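PDB 3C6V: probable tautomerase/dehalogenase AU4130, which is of unknown function but probably acts as a tautomerase or dehalogenase of the oxalocrotonate tautomerase type, working as a trimer. Local coordinates for residues 33-46 with 109-121. Sequence-based numbering, arbitrary orientation.
Sequences TLTPEEKSHLAQQI and AFLTPMFEPKGID
L42 and M114, a selenomethionine here, are each a knob in a hole of the other helix where two nearly antiparallel helices, 36-46 and 109-115, run with axes 10.3 Å apart at 161°. Both lie on one face of the four-stranded sheet in the beta-alpha-beta units of a tautomerase-like subunit. The forked leucine suits a place between two rings: its CD1 reaches F110 CD1 at 3.6 Å and its CD2 meets F115 CZ at 4.0 Å, with I27 and F64 of the sheet beneath. M114, unbranched and flexible, leaves its helix with CG anti to the backbone N (chi1 -170°) and bends at SE, laying CE at the edge of the H41 ring and 3.5 Å from E38 O. F110 offers a flat surface: Q45 CB sits over one face in a CH-pi contact, and I46 CG1 touches F110 CE1 at 3.4 Å. Toward the other end, L34 CD2 comes to the edge of the F115 ring and packs on I120 CD1, which T33 CG2 touches too.

At the polar margin, a water accepts from Q45 NE2 and donates to F110 O, whose helical bond from M114 N is weak. G119, in a positive-phi conformation that glycine readily adopts, is the C-prime residue of a Schellman motif (I120 N to F115 O, G119 N to E116 O) that ends the helix and leads into strand 121-129. T35 and E38 form the other helix's capping box. Flexible K118 spans the gap, its NZ donating to T33 O from above the carbonyl plane. E38 OE1 is gripped twice, on its anti side, tilted out of the carboxylate plane, by T35 N at 2.8 Å and through its syn lone pair by K118 NZ at 2.9 Å, a salt bridge.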
loop_
_atom_site.group_PDB
_atom_site.type_symbol
_atom_site.label_atom_id
_atom_site.label_comp_id
_atom_site.label_asym_id
_atom_site.label_seq_id
_atom_site.Cartn_x
_atom_site.Cartn_y
_atom_site.Cartn_z
ATOM N N THR B 33 -20.891 6.930 -2.023
ATOM C CA THR B 33 -20.061 7.863 -2.764
ATOM C C THR B 33 -19.886 7.476 -4.227
ATOM O O THR B 33 -19.966 8.344 -5.129
ATOM C CB THR B 33 -18.721 8.102 -2.014
ATOM O OG1 THR B 33 -19.044 8.744 -0.766
ATOM C CG2 THR B 33 -17.747 8.977 -2.816
ATOM N N LEU B 34 -19.607 6.192 -4.448
ATOM C CA LEU B 34 -19.588 5.593 -5.781
ATOM C C LEU B 34 -20.597 4.450 -5.784
ATOM O O LEU B 34 -20.609 3.609 -4.881
ATOM C CB LEU B 34 -18.198 5.001 -6.090
ATOM C CG LEU B 34 -17.042 6.015 -6.070
ATOM C CD1 LEU B 34 -15.660 5.295 -6.245
ATOM C CD2 LEU B 34 -17.293 7.080 -7.112
ATOM N N THR B 35 -21.402 4.375 -6.823
ATOM C CA THR B 35 -22.354 3.272 -6.910
ATOM C C THR B 35 -21.631 2.048 -7.480
ATOM O O THR B 35 -20.545 2.175 -8.050
ATOM C CB THR B 35 -23.532 3.614 -7.827
ATOM O OG1 THR B 35 -23.017 3.797 -9.150
ATOM C CG2 THR B 35 -24.217 4.899 -7.352
ATOM N N PRO B 36 -22.217 0.854 -7.320
ATOM C CA PRO B 36 -21.572 -0.301 -7.922
ATOM C C PRO B 36 -21.338 -0.140 -9.442
ATOM O O PRO B 36 -20.317 -0.578 -9.969
ATOM C CB PRO B 36 -22.544 -1.453 -7.597
ATOM C CG PRO B 36 -23.231 -1.020 -6.319
ATOM C CD PRO B 36 -23.399 0.482 -6.501
ATOM N N GLU B 37 -22.275 0.503 -10.128
ATOM C CA GLU B 37 -22.146 0.759 -11.553
ATOM C C GLU B 37 -20.961 1.677 -11.868
ATOM O O GLU B 37 -20.208 1.459 -12.815
ATOM C CB GLU B 37 -23.433 1.368 -12.084
ATOM C CG GLU B 37 -24.623 0.431 -12.001
ATOM C CD GLU B 37 -25.135 0.105 -10.565
ATOM O OE1 GLU B 37 -25.082 0.946 -9.615
ATOM O OE2 GLU B 37 -25.618 -1.048 -10.410
ATOM N N GLU B 38 -20.799 2.701 -11.062
ATOM C CA GLU B 38 -19.668 3.611 -11.233
ATOM C C GLU B 38 -18.324 2.928 -10.983
ATOM O O GLU B 38 -17.356 3.179 -11.715
ATOM C CB GLU B 38 -19.836 4.805 -10.299
ATOM C CG GLU B 38 -20.891 5.769 -10.812
ATOM C CD GLU B 38 -21.370 6.784 -9.764
ATOM O OE1 GLU B 38 -21.139 6.623 -8.550
ATOM O OE2 GLU B 38 -22.020 7.754 -10.186
ATOM N N LYS B 39 -18.233 2.101 -9.944
ATOM C CA LYS B 39 -16.983 1.339 -9.681
ATOM C C LYS B 39 -16.596 0.517 -10.921
ATOM O O LYS B 39 -15.436 0.491 -11.349
ATOM C CB LYS B 39 -17.171 0.404 -8.479
ATOM C CG LYS B 39 -17.374 1.145 -7.166
ATOM C CD LYS B 39 -17.677 0.178 -6.016
ATOM C CE LYS B 39 -18.263 0.914 -4.824
ATOM N NZ LYS B 39 -18.663 -0.107 -3.796
ATOM N N SER B 40 -17.584 -0.148 -11.512
ATOM C CA SER B 40 -17.349 -1.025 -12.648
ATOM C C SER B 40 -16.922 -0.223 -13.871
ATOM O O SER B 40 -15.976 -0.600 -14.599
ATOM C CB SER B 40 -18.621 -1.816 -12.962
ATOM O OG SER B 40 -18.447 -2.501 -14.180
ATOM N N HIS B 41 -17.601 0.907 -14.084
ATOM C CA HIS B 41 -17.256 1.774 -15.208
ATOM C C HIS B 41 -15.837 2.358 -15.051
ATOM O O HIS B 41 -15.055 2.380 -16.020
ATOM C CB HIS B 41 -18.312 2.879 -15.396
ATOM C CG HIS B 41 -18.088 3.723 -16.620
ATOM N ND1 HIS B 41 -17.829 5.077 -16.553
ATOM C CD2 HIS B 41 -18.057 3.399 -17.935
ATOM C CE1 HIS B 41 -17.651 5.551 -17.775
ATOM N NE2 HIS B 41 -17.790 4.556 -18.632
ATOM N N LEU B 42 -15.488 2.802 -13.834
ATOM C CA LEU B 42 -14.129 3.281 -13.588
ATOM C C LEU B 42 -13.068 2.204 -13.875
ATOM O O LEU B 42 -12.043 2.478 -14.528
ATOM C CB LEU B 42 -14.007 3.821 -12.144
ATOM C CG LEU B 42 -12.710 4.556 -11.751
ATOM C CD1 LEU B 42 -12.434 5.699 -12.726
ATOM C CD2 LEU B 42 -12.864 5.091 -10.337
ATOM N N ALA B 43 -13.333 0.972 -13.408
ATOM C CA ALA B 43 -12.385 -0.104 -13.593
ATOM C C ALA B 43 -12.162 -0.363 -15.091
ATOM O O ALA B 43 -11.032 -0.617 -15.531
ATOM C CB ALA B 43 -12.857 -1.357 -12.867
ATOM N N GLN B 44 -13.231 -0.270 -15.871
ATOM C CA GLN B 44 -13.129 -0.460 -17.334
ATOM C C GLN B 44 -12.348 0.663 -18.008
ATOM O O GLN B 44 -11.521 0.426 -18.897
ATOM C CB GLN B 44 -14.512 -0.562 -17.967
ATOM C CG GLN B 44 -15.216 -1.857 -17.680
ATOM C CD GLN B 44 -16.565 -1.875 -18.364
ATOM O OE1 GLN B 44 -16.665 -1.577 -19.557
ATOM N NE2 GLN B 44 -17.604 -2.210 -17.623
ATOM N N GLN B 45 -12.587 1.895 -17.578
ATOM C CA GLN B 45 -11.814 3.030 -18.076
ATOM C C GLN B 45 -10.310 2.920 -17.771
ATOM O O GLN B 45 -9.455 3.184 -18.640
ATOM C CB GLN B 45 -12.404 4.300 -17.500
ATOM C CG GLN B 45 -13.793 4.568 -18.094
ATOM C CD GLN B 45 -14.333 5.926 -17.747
ATOM O OE1 GLN B 45 -14.503 6.795 -18.617
ATOM N NE2 GLN B 45 -14.628 6.122 -16.497
ATOM N N ILE B 46 -10.000 2.557 -16.525
ATOM C CA ILE B 46 -8.604 2.376 -16.103
ATOM C C ILE B 46 -7.974 1.269 -16.970
ATOM O O ILE B 46 -6.848 1.404 -17.450
ATOM C CB ILE B 46 -8.518 2.024 -14.584
ATOM C CG1 ILE B 46 -9.002 3.203 -13.719
ATOM C CG2 ILE B 46 -7.048 1.578 -14.199
ATOM C CD1 ILE B 46 -9.420 2.735 -12.286
ATOM N N ALA B 109 -8.472 12.387 -17.531
ATOM C CA ALA B 109 -9.577 12.379 -18.502
ATOM C C ALA B 109 -10.761 11.499 -18.089
ATOM O O ALA B 109 -11.868 11.716 -18.572
ATOM C CB ALA B 109 -9.093 12.010 -19.891
ATOM N N PHE B 110 -10.532 10.487 -17.252
ATOM C CA PHE B 110 -11.666 9.725 -16.705
ATOM C C PHE B 110 -11.983 9.993 -15.231
ATOM O O PHE B 110 -13.149 9.923 -14.809
ATOM C CB PHE B 110 -11.594 8.201 -17.000
ATOM C CG PHE B 110 -10.370 7.510 -16.479
ATOM C CD1 PHE B 110 -10.256 7.148 -15.136
ATOM C CD2 PHE B 110 -9.362 7.112 -17.370
ATOM C CE1 PHE B 110 -9.106 6.471 -14.647
ATOM C CE2 PHE B 110 -8.234 6.421 -16.925
ATOM C CZ PHE B 110 -8.078 6.106 -15.555
ATOM N N LEU B 111 -10.973 10.307 -14.434
ATOM C CA LEU B 111 -11.239 10.531 -13.008
ATOM C C LEU B 111 -12.001 11.837 -12.794
ATOM O O LEU B 111 -12.977 11.875 -12.046
ATOM C CB LEU B 111 -9.922 10.587 -12.227
ATOM C CG LEU B 111 -9.142 9.274 -12.219
ATOM C CD1 LEU B 111 -7.762 9.533 -11.581
ATOM C CD2 LEU B 111 -9.972 8.255 -11.415
ATOM N N THR B 112 -11.544 12.895 -13.447
ATOM C CA THR B 112 -12.140 14.236 -13.249
ATOM C C THR B 112 -13.623 14.250 -13.637
ATOM O O THR B 112 -14.451 14.662 -12.816
ATOM C CB THR B 112 -11.314 15.385 -13.905
ATOM O OG1 THR B 112 -10.003 15.433 -13.308
ATOM C CG2 THR B 112 -11.996 16.743 -13.682
ATOM N N PRO B 113 -13.986 13.769 -14.864
ATOM C CA PRO B 113 -15.422 13.786 -15.208
ATOM C C PRO B 113 -16.295 12.917 -14.337
ATOM O O PRO B 113 -17.509 13.175 -14.258
ATOM C CB PRO B 113 -15.475 13.248 -16.667
ATOM C CG PRO B 113 -14.070 13.342 -17.164
ATOM C CD PRO B 113 -13.156 13.287 -15.991
HETATM N N MSE B 114 -15.739 11.887 -13.697
HETATM C CA MSE B 114 -16.589 11.118 -12.805
HETATM C C MSE B 114 -16.816 11.812 -11.461
HETATM O O MSE B 114 -17.951 11.836 -10.954
HETATM C CB MSE B 114 -16.073 9.694 -12.568
HETATM C CG MSE B 114 -17.128 8.818 -11.812
HETATM SE SE MSE B 114 -16.408 7.066 -11.547
HETATM C CE MSE B 114 -17.015 6.320 -13.264
ATOM N N PHE B 115 -15.749 12.379 -10.909
ATOM C CA PHE B 115 -15.750 12.874 -9.528
ATOM C C PHE B 115 -16.247 14.311 -9.400
ATOM O O PHE B 115 -16.986 14.641 -8.477
ATOM C CB PHE B 115 -14.347 12.784 -8.945
ATOM C CG PHE B 115 -13.813 11.375 -8.839
ATOM C CD1 PHE B 115 -12.441 11.152 -8.859
ATOM C CD2 PHE B 115 -14.671 10.266 -8.765
ATOM C CE1 PHE B 115 -11.916 9.842 -8.745
ATOM C CE2 PHE B 115 -14.154 8.961 -8.670
ATOM C CZ PHE B 115 -12.766 8.756 -8.650
ATOM N N GLU B 116 -15.829 15.162 -10.321
ATOM C CA GLU B 116 -16.152 16.590 -10.217
ATOM C C GLU B 116 -17.683 16.868 -10.129
ATOM O O GLU B 116 -18.108 17.572 -9.204
ATOM C CB GLU B 116 -15.480 17.361 -11.351
ATOM C CG GLU B 116 -15.448 18.891 -11.196
ATOM C CD GLU B 116 -14.265 19.461 -11.971
ATOM O OE1 GLU B 116 -14.416 19.651 -13.203
ATOM O OE2 GLU B 116 -13.164 19.646 -11.370
ATOM N N PRO B 117 -18.511 16.307 -11.047
ATOM C CA PRO B 117 -19.971 16.566 -10.901
ATOM C C PRO B 117 -20.638 15.964 -9.632
ATOM O O PRO B 117 -21.768 16.316 -9.312
ATOM C CB PRO B 117 -20.595 15.962 -12.169
ATOM C CG PRO B 117 -19.546 15.149 -12.804
ATOM C CD PRO B 117 -18.204 15.491 -12.234
ATOM N N LYS B 118 -19.939 15.073 -8.928
ATOM C CA LYS B 118 -20.457 14.505 -7.685
ATOM C C LYS B 118 -19.976 15.313 -6.483
ATOM O O LYS B 118 -20.268 14.948 -5.351
ATOM C CB LYS B 118 -20.026 13.025 -7.518
ATOM C CG LYS B 118 -20.555 12.139 -8.636
ATOM C CD LYS B 118 -20.081 10.685 -8.485
ATOM C CE LYS B 118 -21.274 9.813 -8.690
ATOM N NZ LYS B 118 -21.845 9.243 -7.423
ATOM N N GLY B 119 -19.201 16.380 -6.719
ATOM C CA GLY B 119 -18.603 17.141 -5.598
ATOM C C GLY B 119 -17.606 16.332 -4.764
ATOM O O GLY B 119 -17.297 16.700 -3.614
ATOM N N ILE B 120 -17.073 15.244 -5.334
ATOM C CA ILE B 120 -16.057 14.404 -4.640
ATOM C C ILE B 120 -14.715 15.125 -4.525
ATOM O O ILE B 120 -14.300 15.857 -5.471
ATOM C CB ILE B 120 -15.888 13.065 -5.378
ATOM C CG1 ILE B 120 -17.142 12.206 -5.145
ATOM C CG2 ILE B 120 -14.573 12.321 -4.953
ATOM C CD1 ILE B 120 -17.219 10.916 -6.087
ATOM N N ASP B 121 -14.058 14.991 -3.362
ATOM C CA ASP B 121 -12.648 15.370 -3.247
ATOM C C ASP B 121 -11.840 14.105 -3.434
ATOM O O ASP B 121 -12.086 13.100 -2.762
ATOM C CB ASP B 121 -12.308 16.020 -1.880
ATOM C CG ASP B 121 -12.943 17.392 -1.721
ATOM O OD1 ASP B 121 -13.112 18.121 -2.729
ATOM O OD2 ASP B 121 -13.278 17.750 -0.586
HETATM O O HOH W 1 -15.240 8.712 -16.060
#